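Local structure of arylalkylamine N-Acetyltransferase 2 (4FD5) at residues V127-I133 against F164-D170; D62-I66 against L158-R162; K110-Q115 against E190-Y196. The protein probably transfers the acyl group of acetyl-CoA, or of long-chain acyl-CoAs, to the amine of arylalkylamines such as dopamine and serotonin, as a GNAT-fold enzyme. All blocks are in the same frame, centred on the assembly; numbering follows the deposited sequence.

Contact 1. Residues V127-I133 against F164-D170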
# COMPACT_ATOMS: atom_id res chain seq x y z
N VAL A 127 0.80 2.55 -21.09
CA VAL A 127 1.46 3.60 -20.32
C VAL A 127 2.87 3.16 -19.92
O VAL A 127 3.15 1.97 -19.82
CB VAL A 127 0.64 3.96 -19.06
CG1 VAL A 127 -0.71 4.55 -19.44
CG2 VAL A 127 0.46 2.73 -18.17
N ASP A 128 3.75 4.14 -19.69
CA ASP A 128 5.13 3.84 -19.32
C ASP A 128 5.37 4.02 -17.82
O ASP A 128 6.45 3.74 -17.31
CB ASP A 128 6.11 4.71 -20.11
CG ASP A 128 5.75 6.18 -20.09
OD1 ASP A 128 5.13 6.63 -19.10
OD2 ASP A 128 6.08 6.89 -21.06
N LYS A 129 4.34 4.50 -17.12
CA LYS A 129 4.45 4.69 -15.68
C LYS A 129 3.06 4.60 -15.05
O LYS A 129 2.05 4.90 -15.70
CB LYS A 129 5.14 6.01 -15.33
CG LYS A 129 4.31 7.26 -15.56
CD LYS A 129 5.09 8.53 -15.21
CE LYS A 129 4.20 9.78 -15.25
NZ LYS A 129 4.94 11.07 -15.11
N ILE A 130 3.03 4.14 -13.81
CA ILE A 130 1.77 3.96 -13.08
C ILE A 130 1.92 4.49 -11.67
O ILE A 130 2.96 4.32 -11.03
CB ILE A 130 1.36 2.48 -13.04
CG1 ILE A 130 0.90 2.03 -14.43
CG2 ILE A 130 0.24 2.23 -12.01
CD1 ILE A 130 0.54 0.55 -14.53
N PHE A 131 0.85 5.11 -11.17
CA PHE A 131 0.85 5.70 -9.83
C PHE A 131 0.29 4.67 -8.85
O PHE A 131 -0.88 4.29 -8.96
CB PHE A 131 -0.04 6.95 -9.87
CG PHE A 131 0.01 7.81 -8.64
CD1 PHE A 131 -0.71 7.47 -7.51
CD2 PHE A 131 0.73 9.00 -8.64
CE1 PHE A 131 -0.69 8.29 -6.36
CE2 PHE A 131 0.76 9.83 -7.51
CZ PHE A 131 0.05 9.48 -6.37
N GLU A 132 1.13 4.21 -7.92
CA GLU A 132 0.75 3.11 -7.02
C GLU A 132 0.48 3.56 -5.58
O GLU A 132 1.35 4.12 -4.91
CB GLU A 132 1.83 2.01 -7.03
CG GLU A 132 1.40 0.75 -6.29
CD GLU A 132 2.49 -0.31 -6.21
OE1 GLU A 132 3.70 0.04 -6.30
OE2 GLU A 132 2.13 -1.50 -6.03
N ILE A 133 -0.74 3.28 -5.10
CA ILE A 133 -1.08 3.55 -3.71
C ILE A 133 -0.58 2.35 -2.92
O ILE A 133 -1.03 1.22 -3.13
CB ILE A 133 -2.60 3.70 -3.51
CG1 ILE A 133 -3.16 4.83 -4.35
CG2 ILE A 133 -2.95 3.95 -2.04
CD1 ILE A 133 -4.64 4.67 -4.68
N PHE A 164 -0.02 11.45 -14.69
CA PHE A 164 -0.36 10.03 -14.71
C PHE A 164 -1.73 9.78 -15.31
O PHE A 164 -2.64 10.60 -15.20
CB PHE A 164 -0.29 9.42 -13.31
CG PHE A 164 1.10 9.32 -12.76
CD1 PHE A 164 1.70 10.42 -12.16
CD2 PHE A 164 1.80 8.14 -12.85
CE1 PHE A 164 2.98 10.32 -11.65
CE2 PHE A 164 3.09 8.04 -12.35
CZ PHE A 164 3.68 9.13 -11.75
N GLN A 165 -1.89 8.60 -15.92
CA GLN A 165 -3.15 8.19 -16.51
C GLN A 165 -3.73 6.96 -15.83
O GLN A 165 -4.91 6.65 -15.99
CB GLN A 165 -2.96 7.88 -17.99
CG GLN A 165 -2.47 9.06 -18.80
CD GLN A 165 -2.26 8.68 -20.24
OE1 GLN A 165 -3.14 8.87 -21.08
NE2 GLN A 165 -1.09 8.12 -20.54
N VAL A 166 -2.89 6.25 -15.09
CA VAL A 166 -3.34 5.02 -14.42
C VAL A 166 -2.87 4.96 -12.98
O VAL A 166 -1.70 5.23 -12.67
CB VAL A 166 -2.88 3.78 -15.18
CG1 VAL A 166 -3.23 2.51 -14.39
CG2 VAL A 166 -3.50 3.74 -16.57
N MET A 167 -3.78 4.59 -12.09
CA MET A 167 -3.43 4.33 -10.70
C MET A 167 -3.67 2.87 -10.37
O MET A 167 -4.54 2.23 -10.97
CB MET A 167 -4.26 5.18 -9.75
CG MET A 167 -4.19 6.70 -9.97
SD MET A 167 -5.27 7.59 -8.85
CE MET A 167 -4.28 7.66 -7.36
N LYS A 168 -2.92 2.35 -9.40
CA LYS A 168 -2.95 0.93 -9.07
C LYS A 168 -2.80 0.77 -7.58
O LYS A 168 -2.10 1.56 -6.95
CB LYS A 168 -1.78 0.23 -9.79
CG LYS A 168 -1.49 -1.21 -9.38
CD LYS A 168 -0.21 -1.70 -10.08
CE LYS A 168 0.05 -3.19 -9.86
NZ LYS A 168 0.65 -3.46 -8.53
N THR A 169 -3.45 -0.23 -6.99
CA THR A 169 -3.17 -0.56 -5.60
C THR A 169 -3.28 -2.07 -5.39
O THR A 169 -4.17 -2.72 -5.95
CB THR A 169 -4.08 0.21 -4.61
OG1 THR A 169 -3.61 0.06 -3.27
CG2 THR A 169 -5.52 -0.29 -4.69
N ASP A 170 -2.37 -2.63 -4.59
CA ASP A 170 -2.44 -4.04 -4.24
C ASP A 170 -3.03 -4.10 -2.84
O ASP A 170 -2.30 -4.04 -1.84
CB ASP A 170 -1.05 -4.70 -4.33
CG ASP A 170 -0.42 -4.59 -5.73
OD1 ASP A 170 -1.11 -4.14 -6.67
OD2 ASP A 170 0.77 -4.94 -5.87
O HOH W 1 0.14 6.83 -16.36
O HOH W 2 -0.02 -1.33 -3.68
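V127 turns CG1 toward Q165 and V166, and meets the CG2 of V166 at 4.1 Å. K129 is laid across the ring of F164. Its chain is extended beyond CG, and CE of K129 sits 3.5 Å from the centroid of the F164 ring. NZ continues over the same face as a cation-pi partner. A water joins the carbonyl of K129 to the backbone N of Q165. I130 packs CG2 against CB of K168, while its CG1 lies alongside V166.

F131 approaches the other face of the F164 ring. The pair is T-shaped, with the edge of F131 toward F164 and the planes at 81°. The CG of F131 is anti to its backbone N (chi1 -170°), which also brings CD1 to within 3.6 Å of the CE of M167. F131 N donates to V166 O at 3.0 Å, nearly straight at 174°. F131 O accepts from K168 N.

E132 extends, and its OE2 lies 3.5 Å from NZ of K168, a long salt bridge. K168 sits between two carboxylates in a salt-bridge network, its NZ closer to OD1 of D170, at 2.6 Å. The like-charged E132 OE2 and D170 OD2 are 3.7 Å apart. N116 also bonds to NZ of K168 and OD2 of D170. E132 OE1 pairs with R134. I133 N donates to K168 O, and I133 O accepts from OG1 of T169 at 2.8 Å.

The two strands are parallel neighbours in the central sheet, linked by helix 147-161 in a beta-alpha-beta unit. F131, I133, F164 and M167 pack against that helix. I130, V166 and K168 meet helix 121-125. Strand 75-85 borders strand 129-138, and strand 213-220 borders strand 166-171.

Contact 2. Residues D62-I66 against L158-R162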
# COMPACT_ATOMS: atom_id res chain seq x y z
N ASP A 62 9.67 9.33 -3.49
CA ASP A 62 9.05 9.58 -4.80
C ASP A 62 8.26 10.90 -4.82
O ASP A 62 7.81 11.34 -5.89
CB ASP A 62 8.13 8.43 -5.23
CG ASP A 62 8.90 7.23 -5.76
OD1 ASP A 62 10.12 7.34 -6.05
OD2 ASP A 62 8.27 6.16 -5.90
N ASN A 63 8.07 11.50 -3.65
CA ASN A 63 7.48 12.83 -3.52
C ASN A 63 6.05 12.90 -4.05
O ASN A 63 5.63 13.92 -4.58
CB ASN A 63 8.33 13.86 -4.27
CG ASN A 63 8.13 15.26 -3.74
OD1 ASN A 63 7.84 15.46 -2.56
ND2 ASN A 63 8.29 16.25 -4.62
N VAL A 64 5.31 11.81 -3.91
CA VAL A 64 3.90 11.80 -4.33
C VAL A 64 2.97 11.28 -3.24
O VAL A 64 1.81 10.96 -3.52
CB VAL A 64 3.65 11.02 -5.65
CG1 VAL A 64 4.27 11.77 -6.84
CG2 VAL A 64 4.18 9.60 -5.57
N SER A 65 3.47 11.20 -2.00
CA SER A 65 2.63 10.75 -0.89
C SER A 65 1.87 11.92 -0.27
O SER A 65 2.34 13.06 -0.30
CB SER A 65 3.49 10.07 0.18
OG SER A 65 4.16 8.95 -0.37
N ILE A 66 0.71 11.64 0.32
CA ILE A 66 -0.14 12.68 0.91
C ILE A 66 -0.33 12.41 2.40
O ILE A 66 -0.49 11.27 2.80
CB ILE A 66 -1.53 12.67 0.27
CG1 ILE A 66 -1.45 12.74 -1.26
CG2 ILE A 66 -2.40 13.79 0.84
CD1 ILE A 66 -0.94 14.02 -1.77
N LEU A 158 -3.24 14.68 -7.26
CA LEU A 158 -1.80 14.83 -7.47
C LEU A 158 -1.32 14.00 -8.66
O LEU A 158 -0.53 14.47 -9.47
CB LEU A 158 -1.02 14.44 -6.21
CG LEU A 158 0.49 14.60 -6.32
CD1 LEU A 158 0.87 16.03 -6.69
CD2 LEU A 158 1.18 14.16 -5.02
N ALA A 159 -1.79 12.76 -8.76
CA ALA A 159 -1.43 11.90 -9.88
C ALA A 159 -1.75 12.59 -11.21
O ALA A 159 -0.92 12.60 -12.11
CB ALA A 159 -2.16 10.56 -9.79
N LEU A 160 -2.95 13.15 -11.31
CA LEU A 160 -3.39 13.83 -12.53
C LEU A 160 -2.50 15.04 -12.82
O LEU A 160 -2.08 15.28 -13.95
CB LEU A 160 -4.84 14.26 -12.42
CG LEU A 160 -5.93 13.25 -12.73
CD1 LEU A 160 -7.32 13.82 -12.42
CD2 LEU A 160 -5.84 12.79 -14.19
N ASP A 161 -2.23 15.81 -11.78
CA ASP A 161 -1.36 16.98 -11.92
C ASP A 161 0.05 16.62 -12.43
O ASP A 161 0.65 17.39 -13.19
CB ASP A 161 -1.28 17.74 -10.60
CG ASP A 161 -0.78 19.15 -10.78
OD1 ASP A 161 -1.49 19.95 -11.43
OD2 ASP A 161 0.32 19.45 -10.27
N ARG A 162 0.55 15.44 -12.02
CA ARG A 162 1.88 14.95 -12.40
C ARG A 162 1.90 14.19 -13.73
O ARG A 162 2.93 13.65 -14.13
CB ARG A 162 2.44 14.03 -11.31
CG ARG A 162 2.76 14.69 -9.98
CD ARG A 162 4.05 15.52 -10.03
NE ARG A 162 4.27 16.14 -8.72
CZ ARG A 162 4.95 15.57 -7.74
NH1 ARG A 162 5.53 14.39 -7.92
NH2 ARG A 162 5.09 16.19 -6.58
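L158 and V64 make the close-packed part of this contact. With chi1 at -178°, L158 swings its CG away from the backbone N, and this extends CD2 from the helix toward the loop. CD2 is the branch that touches. CD2 of L158 lies 3.6 Å from O of V64. The same methyl of L158 is 4.0 Å from CB of V64. The CD1 of I66 reaches CD2 of L158 at 3.9 Å, the two side chains running alongside in opposing directions. V64 and I66 are buried. The carbonyl oxygen of V64, close to the leucine methyl, is satisfied by the ND2 of N81.

The outer side is looser and polar. N63 is exposed and R162 is partly exposed. R162 comes from just beyond the last turn of the helix. Its chain is bent at chi2, and this brings the guanidinium to the carbonyl of N63. NH2 of R162 donates to N63 O at 3.1 Å, nearly in line with the carbonyl but 24° out of the guanidinium plane. A second, weak bond runs from NH1 of R162 to O of N63 at 3.4 Å. The oxygen thus meets both terminal nitrogens, but both bonds are bent.

N63 has positive phi and is the first residue to leave helical angles after helix 50-60. It lies in the loop between that helix and strand 66-69. On the other side, R162 N bonds to L158 O, closing the last turn of helix 147-161. The arrangement is loop-on-helix packing within the GNAT fold. It joins the turn before strand 66-69 to the C-terminal end of the helix that links the parallel strands 129-138 and 166-171.

Contact 3. Residues K110-Q115 against E190-Y196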
# COMPACT_ATOMS: atom_id res chain seq x y z
N LYS A 110 6.63 -12.62 -1.79
CA LYS A 110 6.34 -13.67 -2.75
C LYS A 110 4.89 -13.64 -3.23
O LYS A 110 4.65 -13.72 -4.44
CB LYS A 110 6.68 -15.04 -2.15
CG LYS A 110 6.55 -16.20 -3.12
CD LYS A 110 7.09 -17.49 -2.49
CE LYS A 110 6.38 -18.73 -3.03
NZ LYS A 110 6.66 -18.99 -4.47
N LEU A 111 3.94 -13.52 -2.31
CA LEU A 111 2.54 -13.48 -2.75
C LEU A 111 2.30 -12.29 -3.68
O LEU A 111 1.68 -12.42 -4.75
CB LEU A 111 1.59 -13.42 -1.56
CG LEU A 111 0.12 -13.17 -1.91
CD1 LEU A 111 -0.46 -14.26 -2.84
CD2 LEU A 111 -0.69 -13.05 -0.63
N LEU A 112 2.80 -11.12 -3.28
CA LEU A 112 2.54 -9.93 -4.10
C LEU A 112 3.22 -10.02 -5.47
O LEU A 112 2.62 -9.68 -6.51
CB LEU A 112 2.94 -8.66 -3.35
CG LEU A 112 2.22 -8.45 -2.02
CD1 LEU A 112 2.95 -7.41 -1.20
CD2 LEU A 112 0.77 -8.06 -2.26
N TYR A 113 4.45 -10.51 -5.50
CA TYR A 113 5.16 -10.74 -6.77
C TYR A 113 4.40 -11.70 -7.70
O TYR A 113 4.16 -11.42 -8.89
CB TYR A 113 6.56 -11.28 -6.47
CG TYR A 113 7.32 -11.73 -7.69
CD1 TYR A 113 7.95 -10.81 -8.52
CD2 TYR A 113 7.40 -13.08 -8.01
CE1 TYR A 113 8.64 -11.23 -9.63
CE2 TYR A 113 8.08 -13.50 -9.13
CZ TYR A 113 8.70 -12.57 -9.94
OH TYR A 113 9.38 -13.00 -11.05
N GLU A 114 4.00 -12.83 -7.14
CA GLU A 114 3.28 -13.84 -7.89
C GLU A 114 1.99 -13.29 -8.47
O GLU A 114 1.68 -13.55 -9.64
CB GLU A 114 2.93 -15.01 -7.00
CG GLU A 114 4.09 -15.84 -6.59
CD GLU A 114 3.64 -17.00 -5.74
OE1 GLU A 114 2.73 -16.79 -4.90
OE2 GLU A 114 4.17 -18.11 -5.94
N GLN A 115 1.23 -12.55 -7.68
CA GLN A 115 -0.04 -12.07 -8.20
C GLN A 115 0.19 -11.03 -9.28
O GLN A 115 -0.51 -11.01 -10.30
CB GLN A 115 -0.93 -11.53 -7.08
CG GLN A 115 -1.43 -12.62 -6.15
CD GLN A 115 -2.32 -13.61 -6.89
OE1 GLN A 115 -3.37 -13.24 -7.40
NE2 GLN A 115 -1.89 -14.86 -6.96
N GLU A 190 -7.42 -11.23 -8.22
CA GLU A 190 -7.77 -11.44 -6.82
C GLU A 190 -7.47 -12.85 -6.36
O GLU A 190 -7.47 -13.78 -7.16
CB GLU A 190 -9.23 -11.08 -6.54
CG GLU A 190 -10.25 -11.98 -7.19
CD GLU A 190 -11.67 -11.50 -6.94
OE1 GLU A 190 -11.83 -10.41 -6.36
OE2 GLU A 190 -12.61 -12.21 -7.34
N ILE A 191 -7.21 -13.00 -5.06
CA ILE A 191 -6.99 -14.33 -4.49
C ILE A 191 -7.50 -14.41 -3.05
O ILE A 191 -7.33 -13.47 -2.27
CB ILE A 191 -5.51 -14.76 -4.59
CG1 ILE A 191 -5.33 -16.22 -4.13
CG2 ILE A 191 -4.62 -13.82 -3.78
CD1 ILE A 191 -3.92 -16.73 -4.31
N ASN A 192 -8.17 -15.51 -2.72
CA ASN A 192 -8.67 -15.73 -1.37
C ASN A 192 -7.56 -16.29 -0.52
O ASN A 192 -6.89 -17.24 -0.92
CB ASN A 192 -9.82 -16.75 -1.38
CG ASN A 192 -11.07 -16.24 -2.06
OD1 ASN A 192 -11.52 -15.13 -1.79
ND2 ASN A 192 -11.64 -17.05 -2.95
N TYR A 193 -7.36 -15.70 0.66
CA TYR A 193 -6.32 -16.15 1.57
C TYR A 193 -6.53 -17.60 1.98
O TYR A 193 -5.58 -18.34 2.21
CB TYR A 193 -6.26 -15.24 2.80
CG TYR A 193 -5.88 -13.82 2.45
CD1 TYR A 193 -4.78 -13.56 1.65
CD2 TYR A 193 -6.62 -12.75 2.91
CE1 TYR A 193 -4.42 -12.27 1.33
CE2 TYR A 193 -6.27 -11.46 2.60
CZ TYR A 193 -5.17 -11.23 1.80
OH TYR A 193 -4.81 -9.95 1.46
N THR A 194 -7.79 -18.03 2.04
CA THR A 194 -8.04 -19.41 2.45
C THR A 194 -7.65 -20.41 1.37
O THR A 194 -7.57 -21.61 1.64
CB THR A 194 -9.50 -19.64 2.87
OG1 THR A 194 -10.38 -19.15 1.85
CG2 THR A 194 -9.80 -18.94 4.18
N ASP A 195 -7.40 -19.93 0.15
CA ASP A 195 -7.06 -20.80 -0.97
C ASP A 195 -5.56 -20.79 -1.27
O ASP A 195 -5.11 -21.48 -2.18
CB ASP A 195 -7.82 -20.39 -2.24
CG ASP A 195 -9.32 -20.48 -2.08
OD1 ASP A 195 -9.83 -21.31 -1.30
OD2 ASP A 195 -10.01 -19.69 -2.77
N TYR A 196 -4.80 -20.00 -0.53
CA TYR A 196 -3.38 -19.84 -0.82
C TYR A 196 -2.56 -20.68 0.17
O TYR A 196 -2.36 -20.28 1.31
CB TYR A 196 -3.00 -18.36 -0.74
CG TYR A 196 -1.57 -18.05 -1.10
CD1 TYR A 196 -1.06 -18.36 -2.35
CD2 TYR A 196 -0.72 -17.43 -0.18
CE1 TYR A 196 0.25 -18.07 -2.68
CE2 TYR A 196 0.60 -17.13 -0.50
CZ TYR A 196 1.08 -17.46 -1.75
OH TYR A 196 2.38 -17.18 -2.09
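L111 points from helix 103-116 into the angle between I191, Y193 and Y196. Its CB lies beside the phenol end of Y196, 3.9 Å from OH. A chi1 of 171° puts CG opposite the backbone N, and the two methyls beyond it diverge. CD1 of L111 sits over the centre of the Y196 ring, 3.8 Å from the centroid and 13° off the normal, a CH-pi contact. The same methyl of L111 reaches CG2 of I191 at 4.3 Å. CD2 takes the other direction and meets the edge of the Y193 ring at CE1. The hydroxyl of Y193 bonds to the carbonyl of T172, which ties down the far end of that ring.

In fold terms, a helix packs here on the end of one of the two edge strands, 186-192, of the mixed GNAT sheet, and on the short 3-10 turn that follows it. L214 of the adjacent strand 213-220 also touches L111 and Y193.

Y196 is gripped at its tip as well as over a face. Its OH donates to OE1 of E114 at 2.9 Å, on the syn side of the carboxylate and 35° out of its plane. OE2 of E114 forms a salt bridge with NZ of K110 at 3.0 Å, one helical turn earlier. That lysine comes from above the carboxylate plane. The two oxygens thus have separate partners, and the positive charge nearby would tend to favour the ionised form of E114. One turn further along the helix from L111, Q115 bends at chi2 and crosses I191 at about a right angle, with NE2 of Q115 3.8 Å from CD1 of I191.

In the fold
From the N terminus, the chain first gives the turn 62-66, whose partner comes much later, at the end of helix 147-161. It then supplies 110-115, on helix 103-116. Strand 129-138 follows, with 127-133 at its start. Contact 2 closes when the chain reaches 158-162, so its loop crosses those of contacts 1 and 3. Contact 1 closes next, at 164-170, and lies wholly within the longer loop of contact 3, which ends at 190-196. Contacts 1 and 2 touch: F131 meets both V64 and A159. Contact 3 is about 28 Å from contact 2, centre to centre. Contact 1 joins two central strands, contact 2 ties a loop to helix 147-161, and contact 3 ties helix 103-116 to edge strand 186-192.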